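Local coordinates for protein purine nucleoside phosphorylase (Anopheles gambiae, PDB 2P4S) that catalyses phosphorolysis of inosine, guanosine and their 2'-deoxy forms to the free purine and pentose 1-phosphate in purine salvage, at residues A[118-123]-A[354-359]; A[203-208]-A[300-305]; A[212-217]-A[323-328]. All coordinates share one frame; numbering follows the deposited sequence.

Interaction 1 of 3, residues A[118-123]-A[354-359]; sequences SGLGTL and KTLGEF. With DIH (7-[[(3R,4R)-3-(hydroxymethyl)-4-oxidanyl-pyrrolidin-1-ium-1-yl]methyl]-3,5-dihydropyrrolo[3,2-d]pyrimidin-4-one), chain F; PO4 (phosphate ion), chain D.
L120 and L356 meet through one methyl group each: L120 CD2 touches L356 CD2 at 3.8 Å, and the two side chains cross at about a right angle. L120 belongs to the loop that follows strand 112-116, and L356 to the C-terminal helix 353-370, so the contact lays a phosphate-binding loop against that helix. L356 starts out facing the loop. L120 does not, and only the end of its side chain turns toward the helix: CG is anti to the carbonyl carbon (chi1 -65°), and an off-rotamer chi2 of 133° then sets CD2 against L356 while the side chain also packs on T199 of strand 195-204. L123, three residues on, reaches the helix with CD2 as well. That methyl sits 3.7 Å from G357 CA and 3.6 Å from L356 O, resting on bare backbone where the two chains come closest, the CA atoms of L123 and G357 being 5.6 Å apart. Within the loop, L123 N donates to L120 O at 3.0 Å, a turn that holds the two leucines in their relative places, and G119 takes a positive phi of 88°, a conformation that suits glycine. At the other end of the loop S118 N points almost straight at phosphate O1, 2.6 Å away. Its hydroxyl is also near the ion, but the position of S118 OG is less certain and that bond is doubtful. A201 N, R169 NH1 and S305 OG also bind the phosphate. No hydrogen bond links the two segments. The chemistry therefore divides: a near-straight N-H bond from S118 holds the ion on one side, whereas the helix side is held by apolar contact of L120, L123 and L356, without a hydrogen bond to define the fit.

Interaction 2 of 3, residues A[203-208]-A[300-305]; sequences GGANPK and DAIGMS. With DIH (7-[[(3R,4R)-3-(hydroxymethyl)-4-oxidanyl-pyrrolidin-1-ium-1-yl]methyl]-3,5-dihydropyrrolo[3,2-d]pyrimidin-4-one), chain F; PO4 (phosphate ion), chain D.
G203 and I302 form an antiparallel hydrogen-bonded pair, G203 N to I302 O at 2.8 Å and I302 N to G203 O at 2.9 Å, and G204 with A301 follows as a non-hydrogen-bonded pair. This joins strands 195-204 and 301-303 in the mixed central sheet of the PNP/MTAP phosphorylase fold. Beyond the end of strand 195-204, D300 O takes over as a double acceptor: A205 N at 2.8 Å and N206 N at 3.1 Å approach from the same face of its carbonyl plane. The side chains extend the clamp. N206 lies alongside D300, its chi1 of -173° swinging CG away from the backbone N, and sends ND2 to OD1 at 2.7 Å, meeting the anti side of the carboxylate 35° out of its plane, while the amide and carboxylate planes differ by 31°. D300 OD2 is held separately by V276 N. N206 OD1 accepts from K208 N, closing an Asx turn that, with the ND2 bond, probably fixes the amide's rotation. On the ligand side G203 and I302 border the purine-like ring, I302 CG2 lying near its C2 and N1. The extended side chain of M304 puts SD 3.5 Å from DIH C2', and S305 OG donates to phosphate O3 at 2.7 Å.

Interaction 3 of 3, residues A[212-217]-A[323-328]; sequences GDIMLI and FSLITN. With DIH (7-[[(3R,4R)-3-(hydroxymethyl)-4-oxidanyl-pyrrolidin-1-ium-1-yl]methyl]-3,5-dihydropyrrolo[3,2-d]pyrimidin-4-one), chain F.
S324 O is approached by two groups of the opposing strand: M215 N donates to it at 2.7 Å, and I214 CA lies 3.3 Å away in a C-H...O contact. S324 N returns a bond to M215 O, which makes M215 and S324 a hydrogen-bonded antiparallel pair. Farther along, G212 N reaches I326 O at 2.7 Å in a nearly straight bond (178°), and I326 N binds D213 O at 2.8 Å. The axes of 214-217 and 323-327 run at 156°, close to antiparallel. On the face that carries I214, L216, F323 and L325, the phenyl group leaves F323 with CG between the backbone N and carbonyl carbon (chi1 61°), and I214 CG2 meets the ring obliquely, 3.7 Å from F323 CD1. L325 CD1 lies against the carbonyl oxygens of G212 and D213. On the other face S324 OG has apolar company, with I217 CD1 at 3.8 Å and the bent end of M215 close by, but its polar partner is N200 OD1. D213 turns its carboxylate to R273 and to R210 N, two partners on OD2. Past the paired region, N328 OD1 accepts from T327 OG1 and from DIH N7, the latter at 2.8 Å, while N328 ND2 donates to DIH O6 at 2.9 Å. The threonine hydroxyl probably helps hold the amide in the orientation that reads the base. The N7-H belongs to the inhibitor and probably mimics the N7-protonated purine formed as the glycosidic bond breaks; an asparagine facing N7 and O6 is characteristic of the 6-oxopurine site of trimeric purine nucleoside phosphorylases.

Each of the three contacts reaches the active site by one end of a segment. Interactions 2 and 3, with centres about 8 Å apart, share the central sheet: G204 N lies 2.9 Å from N328 O, a probable hydrogen bond, and M215 CE packs 3.6 Å from A301 CB. Interaction 1 adjoins interaction 3 through an apolar layer, in which F359 meets F323 edge-to-face and L120 CD2 lies 4.0 Å from F323 CE1; their centres are about 12 Å apart. Interactions 1 and 2 do not touch, their nearest atoms being about 7 Å apart, yet S118 and S305 both bind the phosphate. Segment 300-305 also lines the inhibitor pocket, where N328 of interaction 3 recognises the base; the inhibitor is also hydrogen-bonded by E286.

Interaction 1 of 3, residues A[118-123]-A[354-359]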
# COMPACT_ATOMS: atom_id res chain seq x y z
N SER A 118 13.47 17.48 -8.47
CA SER A 118 13.13 18.85 -8.04
C SER A 118 14.35 19.65 -7.61
O SER A 118 15.03 19.28 -6.64
CB SER A 118 12.05 18.84 -6.95
OG SER A 118 10.81 18.39 -7.48
N GLY A 119 14.64 20.74 -8.34
CA GLY A 119 15.85 21.55 -8.07
C GLY A 119 17.12 21.13 -8.79
O GLY A 119 18.15 21.78 -8.64
N LEU A 120 17.04 20.07 -9.59
CA LEU A 120 18.19 19.50 -10.26
C LEU A 120 18.22 19.68 -11.80
O LEU A 120 19.15 19.22 -12.49
CB LEU A 120 18.31 18.01 -9.87
CG LEU A 120 18.62 17.74 -8.37
CD1 LEU A 120 17.71 16.67 -7.80
CD2 LEU A 120 20.08 17.32 -8.20
N GLY A 121 17.22 20.39 -12.32
CA GLY A 121 17.05 20.61 -13.75
C GLY A 121 18.19 21.32 -14.45
O GLY A 121 18.43 21.10 -15.63
N THR A 122 18.92 22.17 -13.73
CA THR A 122 20.09 22.84 -14.28
C THR A 122 21.21 21.88 -14.68
O THR A 122 22.15 22.29 -15.38
CB THR A 122 20.66 23.95 -13.34
OG1 THR A 122 21.17 23.36 -12.12
CG2 THR A 122 19.59 25.03 -13.04
N LEU A 123 21.14 20.62 -14.27
CA LEU A 123 22.11 19.65 -14.77
C LEU A 123 22.08 19.58 -16.31
O LEU A 123 23.14 19.47 -16.95
CB LEU A 123 21.86 18.25 -14.19
CG LEU A 123 22.31 17.94 -12.75
CD1 LEU A 123 21.69 16.61 -12.31
CD2 LEU A 123 23.84 17.94 -12.58
N LYS A 354 26.31 24.63 -9.41
CA LYS A 354 27.71 24.48 -9.79
C LYS A 354 28.24 23.15 -9.21
O LYS A 354 28.72 22.29 -9.93
CB LYS A 354 28.49 25.71 -9.31
CG LYS A 354 29.86 25.92 -9.93
CD LYS A 354 30.10 27.44 -10.16
CE LYS A 354 31.59 27.88 -9.91
NZ LYS A 354 32.54 27.41 -10.97
N THR A 355 28.09 22.98 -7.90
CA THR A 355 28.47 21.75 -7.19
C THR A 355 27.81 20.46 -7.73
O THR A 355 28.49 19.45 -8.01
CB THR A 355 28.10 21.90 -5.66
OG1 THR A 355 28.71 23.09 -5.15
CG2 THR A 355 28.57 20.72 -4.84
N LEU A 356 26.48 20.49 -7.85
CA LEU A 356 25.72 19.38 -8.39
C LEU A 356 26.24 18.97 -9.77
O LEU A 356 26.41 17.79 -10.03
CB LEU A 356 24.23 19.71 -8.43
CG LEU A 356 23.50 19.92 -7.07
CD1 LEU A 356 22.24 20.79 -7.25
CD2 LEU A 356 23.12 18.62 -6.43
N GLY A 357 26.54 19.96 -10.60
CA GLY A 357 27.01 19.71 -11.98
C GLY A 357 28.40 19.08 -12.01
O GLY A 357 28.63 18.08 -12.70
N GLU A 358 29.30 19.65 -11.23
CA GLU A 358 30.66 19.11 -11.07
C GLU A 358 30.64 17.67 -10.55
O GLU A 358 31.31 16.79 -11.10
CB GLU A 358 31.45 20.01 -10.13
CG GLU A 358 32.95 19.69 -10.07
CD GLU A 358 33.66 19.78 -11.45
OE1 GLU A 358 33.42 20.77 -12.20
OE2 GLU A 358 34.45 18.86 -11.79
N PHE A 359 29.83 17.44 -9.51
CA PHE A 359 29.63 16.10 -8.90
C PHE A 359 29.13 15.09 -9.91
O PHE A 359 29.74 14.05 -10.13
CB PHE A 359 28.70 16.21 -7.65
CG PHE A 359 28.43 14.88 -6.94
CD1 PHE A 359 29.38 14.32 -6.06
CD2 PHE A 359 27.23 14.21 -7.13
CE1 PHE A 359 29.13 13.11 -5.39
CE2 PHE A 359 26.96 13.00 -6.44
CZ PHE A 359 27.92 12.45 -5.58
O5' DIH F . 8.18 19.79 -3.17
C5' DIH F . 7.42 18.60 -3.49
C4' DIH F . 8.25 17.83 -4.49
C6' DIH F . 9.68 17.57 -3.97
C3' DIH F . 7.62 16.48 -4.75
O3' DIH F . 7.86 16.13 -6.12
C2' DIH F . 8.42 15.53 -3.88
N1' DIH F . 9.81 16.09 -4.01
C10 DIH F . 10.71 15.44 -3.05
C9 DIH F . 10.67 15.88 -1.60
C8 DIH F . 11.43 16.93 -1.04
N7 DIH F . 11.15 17.01 0.29
C5 DIH F . 10.24 16.05 0.62
C6 DIH F . 9.61 15.61 1.90
O6 DIH F . 9.85 16.20 3.03
N1 DIH F . 8.76 14.57 1.79
C2 DIH F . 8.48 13.93 0.61
N3 DIH F . 9.06 14.28 -0.55
C4 DIH F . 9.94 15.33 -0.54
P PO4 D . 11.54 14.81 -7.15
O1 PO4 D . 12.90 15.40 -6.95
O2 PO4 D . 11.28 14.71 -8.65
O3 PO4 D . 11.39 13.45 -6.58
O4 PO4 D . 10.55 15.72 -6.48

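Interaction 2 of 3, residues A[203-208]-A[300-305]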
# COMPACT_ATOMS: atom_id res chain seq x y z
N GLY A 203 13.21 14.82 1.83
CA GLY A 203 13.17 15.31 3.21
C GLY A 203 14.16 14.46 3.99
O GLY A 203 14.19 13.23 3.82
N GLY A 204 14.97 15.11 4.83
CA GLY A 204 15.92 14.36 5.70
C GLY A 204 15.16 13.83 6.91
O GLY A 204 14.72 14.62 7.76
N ALA A 205 14.95 12.51 6.96
CA ALA A 205 14.31 11.88 8.14
C ALA A 205 15.38 11.56 9.18
O ALA A 205 15.11 11.50 10.36
CB ALA A 205 13.52 10.59 7.74
N ASN A 206 16.61 11.35 8.73
CA ASN A 206 17.75 11.17 9.61
C ASN A 206 18.13 12.54 10.25
O ASN A 206 18.51 13.48 9.56
CB ASN A 206 18.90 10.53 8.83
CG ASN A 206 20.07 10.15 9.71
OD1 ASN A 206 20.47 10.89 10.60
ND2 ASN A 206 20.63 8.99 9.45
N PRO A 207 17.99 12.68 11.59
CA PRO A 207 18.24 14.04 12.15
C PRO A 207 19.71 14.55 12.14
O PRO A 207 19.94 15.69 12.52
CB PRO A 207 17.71 13.94 13.59
CG PRO A 207 17.70 12.49 13.94
CD PRO A 207 17.52 11.71 12.61
N LYS A 208 20.66 13.73 11.67
CA LYS A 208 22.06 14.18 11.56
C LYS A 208 22.33 14.80 10.22
O LYS A 208 23.32 15.51 10.07
CB LYS A 208 23.04 13.06 11.93
CG LYS A 208 22.73 12.70 13.41
CD LYS A 208 23.88 12.12 14.19
CE LYS A 208 23.90 10.58 14.23
NZ LYS A 208 24.89 10.12 15.29
N ASP A 300 16.22 6.97 5.77
CA ASP A 300 16.93 8.24 6.02
C ASP A 300 16.40 9.41 5.25
O ASP A 300 16.53 10.53 5.71
CB ASP A 300 18.45 8.11 5.75
CG ASP A 300 19.07 7.07 6.62
OD1 ASP A 300 19.22 7.31 7.86
OD2 ASP A 300 19.30 5.99 6.11
N ALA A 301 15.84 9.16 4.07
CA ALA A 301 15.42 10.24 3.16
C ALA A 301 14.06 9.89 2.58
O ALA A 301 13.85 8.79 2.15
CB ALA A 301 16.46 10.48 2.01
N ILE A 302 13.14 10.84 2.63
CA ILE A 302 11.76 10.60 2.18
C ILE A 302 11.45 11.42 0.94
O ILE A 302 11.62 12.65 0.95
CB ILE A 302 10.71 10.93 3.28
CG1 ILE A 302 10.90 10.03 4.54
CG2 ILE A 302 9.27 10.72 2.69
CD1 ILE A 302 10.21 10.62 5.89
N GLY A 303 10.99 10.75 -0.10
CA GLY A 303 10.70 11.41 -1.35
C GLY A 303 9.45 10.88 -1.99
O GLY A 303 8.68 10.20 -1.32
N MET A 304 9.26 11.18 -3.28
CA MET A 304 8.07 10.74 -4.03
C MET A 304 8.36 10.27 -5.46
O MET A 304 7.51 10.40 -6.33
CB MET A 304 7.04 11.89 -4.11
CG MET A 304 6.62 12.44 -2.74
SD MET A 304 5.50 13.80 -2.95
CE MET A 304 5.22 14.37 -1.26
N SER A 305 9.55 9.70 -5.74
CA SER A 305 9.88 9.34 -7.12
C SER A 305 10.94 8.24 -7.14
O SER A 305 11.16 7.59 -6.10
CB SER A 305 10.37 10.57 -7.87
OG SER A 305 11.69 10.90 -7.44
O5' DIH F . 8.18 19.79 -3.17
C5' DIH F . 7.42 18.60 -3.49
C4' DIH F . 8.25 17.83 -4.49
C6' DIH F . 9.68 17.57 -3.97
C3' DIH F . 7.62 16.48 -4.75
O3' DIH F . 7.86 16.13 -6.12
C2' DIH F . 8.42 15.53 -3.88
N1' DIH F . 9.81 16.09 -4.01
C10 DIH F . 10.71 15.44 -3.05
C9 DIH F . 10.67 15.88 -1.60
C8 DIH F . 11.43 16.93 -1.04
N7 DIH F . 11.15 17.01 0.29
C5 DIH F . 10.24 16.05 0.62
C6 DIH F . 9.61 15.61 1.90
O6 DIH F . 9.85 16.20 3.03
N1 DIH F . 8.76 14.57 1.79
C2 DIH F . 8.48 13.93 0.61
N3 DIH F . 9.06 14.28 -0.55
C4 DIH F . 9.94 15.33 -0.54
P PO4 D . 11.54 14.81 -7.15
O1 PO4 D . 12.90 15.40 -6.95
O2 PO4 D . 11.28 14.71 -8.65
O3 PO4 D . 11.39 13.45 -6.58
O4 PO4 D . 10.55 15.72 -6.48

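Interaction 3 of 3, residues A[212-217]-A[323-328]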
# COMPACT_ATOMS: atom_id res chain seq x y z
N GLY A 212 20.77 20.68 2.12
CA GLY A 212 21.88 20.90 1.21
C GLY A 212 22.83 19.70 1.12
O GLY A 212 23.66 19.66 0.23
N ASP A 213 22.71 18.74 2.03
CA ASP A 213 23.50 17.50 1.93
C ASP A 213 23.02 16.73 0.73
O ASP A 213 21.84 16.83 0.32
CB ASP A 213 23.29 16.60 3.17
CG ASP A 213 23.98 17.13 4.45
OD1 ASP A 213 24.69 18.17 4.41
OD2 ASP A 213 23.80 16.52 5.53
N ILE A 214 23.93 15.92 0.18
CA ILE A 214 23.60 14.92 -0.81
C ILE A 214 23.70 13.56 -0.12
O ILE A 214 24.76 13.19 0.40
CB ILE A 214 24.57 15.01 -1.98
CG1 ILE A 214 24.37 16.35 -2.71
CG2 ILE A 214 24.50 13.78 -2.91
CD1 ILE A 214 25.51 16.65 -3.69
N MET A 215 22.59 12.83 -0.11
CA MET A 215 22.60 11.46 0.32
C MET A 215 22.68 10.51 -0.86
O MET A 215 21.71 10.39 -1.60
CB MET A 215 21.34 11.12 1.12
CG MET A 215 21.46 9.77 1.85
SD MET A 215 19.88 9.09 2.28
CE MET A 215 19.23 8.57 0.66
N LEU A 216 23.81 9.81 -1.01
CA LEU A 216 23.85 8.62 -1.88
C LEU A 216 22.80 7.63 -1.43
O LEU A 216 22.65 7.34 -0.25
CB LEU A 216 25.20 7.90 -1.86
CG LEU A 216 26.41 8.83 -2.07
CD1 LEU A 216 27.72 8.09 -1.88
CD2 LEU A 216 26.33 9.61 -3.42
N ILE A 217 22.08 7.10 -2.39
CA ILE A 217 21.12 6.07 -2.10
C ILE A 217 21.86 4.76 -2.14
O ILE A 217 22.44 4.36 -3.16
CB ILE A 217 19.88 6.14 -3.04
CG1 ILE A 217 19.29 7.56 -3.00
CG2 ILE A 217 18.85 5.02 -2.64
CD1 ILE A 217 18.04 7.80 -3.93
N PHE A 323 21.13 9.60 -6.08
CA PHE A 323 21.23 10.39 -4.85
C PHE A 323 20.03 11.30 -4.63
O PHE A 323 19.36 11.68 -5.58
CB PHE A 323 22.52 11.22 -4.79
CG PHE A 323 22.68 12.22 -5.89
CD1 PHE A 323 22.18 13.51 -5.75
CD2 PHE A 323 23.38 11.90 -7.04
CE1 PHE A 323 22.36 14.45 -6.72
CE2 PHE A 323 23.55 12.85 -8.04
CZ PHE A 323 23.06 14.13 -7.86
N SER A 324 19.84 11.66 -3.36
CA SER A 324 18.87 12.65 -2.91
C SER A 324 19.63 13.92 -2.47
O SER A 324 20.57 13.85 -1.65
CB SER A 324 18.11 12.13 -1.69
OG SER A 324 17.31 10.99 -1.94
N LEU A 325 19.20 15.08 -2.99
CA LEU A 325 19.52 16.35 -2.35
C LEU A 325 18.50 16.54 -1.21
O LEU A 325 17.28 16.54 -1.46
CB LEU A 325 19.42 17.50 -3.36
CG LEU A 325 19.77 18.91 -2.87
CD1 LEU A 325 21.26 19.05 -2.45
CD2 LEU A 325 19.45 19.89 -3.99
N ILE A 326 19.01 16.72 0.02
CA ILE A 326 18.18 16.93 1.19
C ILE A 326 17.75 18.39 1.17
O ILE A 326 18.56 19.28 1.32
CB ILE A 326 18.98 16.61 2.50
CG1 ILE A 326 19.49 15.16 2.49
CG2 ILE A 326 18.16 16.95 3.76
CD1 ILE A 326 18.37 14.04 2.36
N THR A 327 16.46 18.66 0.95
CA THR A 327 16.02 20.02 0.60
C THR A 327 15.33 20.64 1.79
O THR A 327 15.00 21.81 1.79
CB THR A 327 15.08 20.01 -0.63
OG1 THR A 327 14.08 18.98 -0.46
CG2 THR A 327 15.87 19.70 -1.88
N ASN A 328 15.13 19.84 2.82
CA ASN A 328 14.37 20.23 3.97
C ASN A 328 14.49 19.08 4.93
O ASN A 328 14.65 17.92 4.51
CB ASN A 328 12.87 20.49 3.66
CG ASN A 328 12.17 19.27 3.04
OD1 ASN A 328 12.45 18.90 1.86
ND2 ASN A 328 11.25 18.66 3.80
O5' DIH F . 8.18 19.79 -3.17
C5' DIH F . 7.42 18.60 -3.49
C4' DIH F . 8.25 17.83 -4.49
C6' DIH F . 9.68 17.57 -3.97
C3' DIH F . 7.62 16.48 -4.75
O3' DIH F . 7.86 16.13 -6.12
C2' DIH F . 8.42 15.53 -3.88
N1' DIH F . 9.81 16.09 -4.01
C10 DIH F . 10.71 15.44 -3.05
C9 DIH F . 10.67 15.88 -1.60
C8 DIH F . 11.43 16.93 -1.04
N7 DIH F . 11.15 17.01 0.29
C5 DIH F . 10.24 16.05 0.62
C6 DIH F . 9.61 15.61 1.90
O6 DIH F . 9.85 16.20 3.03
N1 DIH F . 8.76 14.57 1.79
C2 DIH F . 8.48 13.93 0.61
N3 DIH F . 9.06 14.28 -0.55
C4 DIH F . 9.94 15.33 -0.54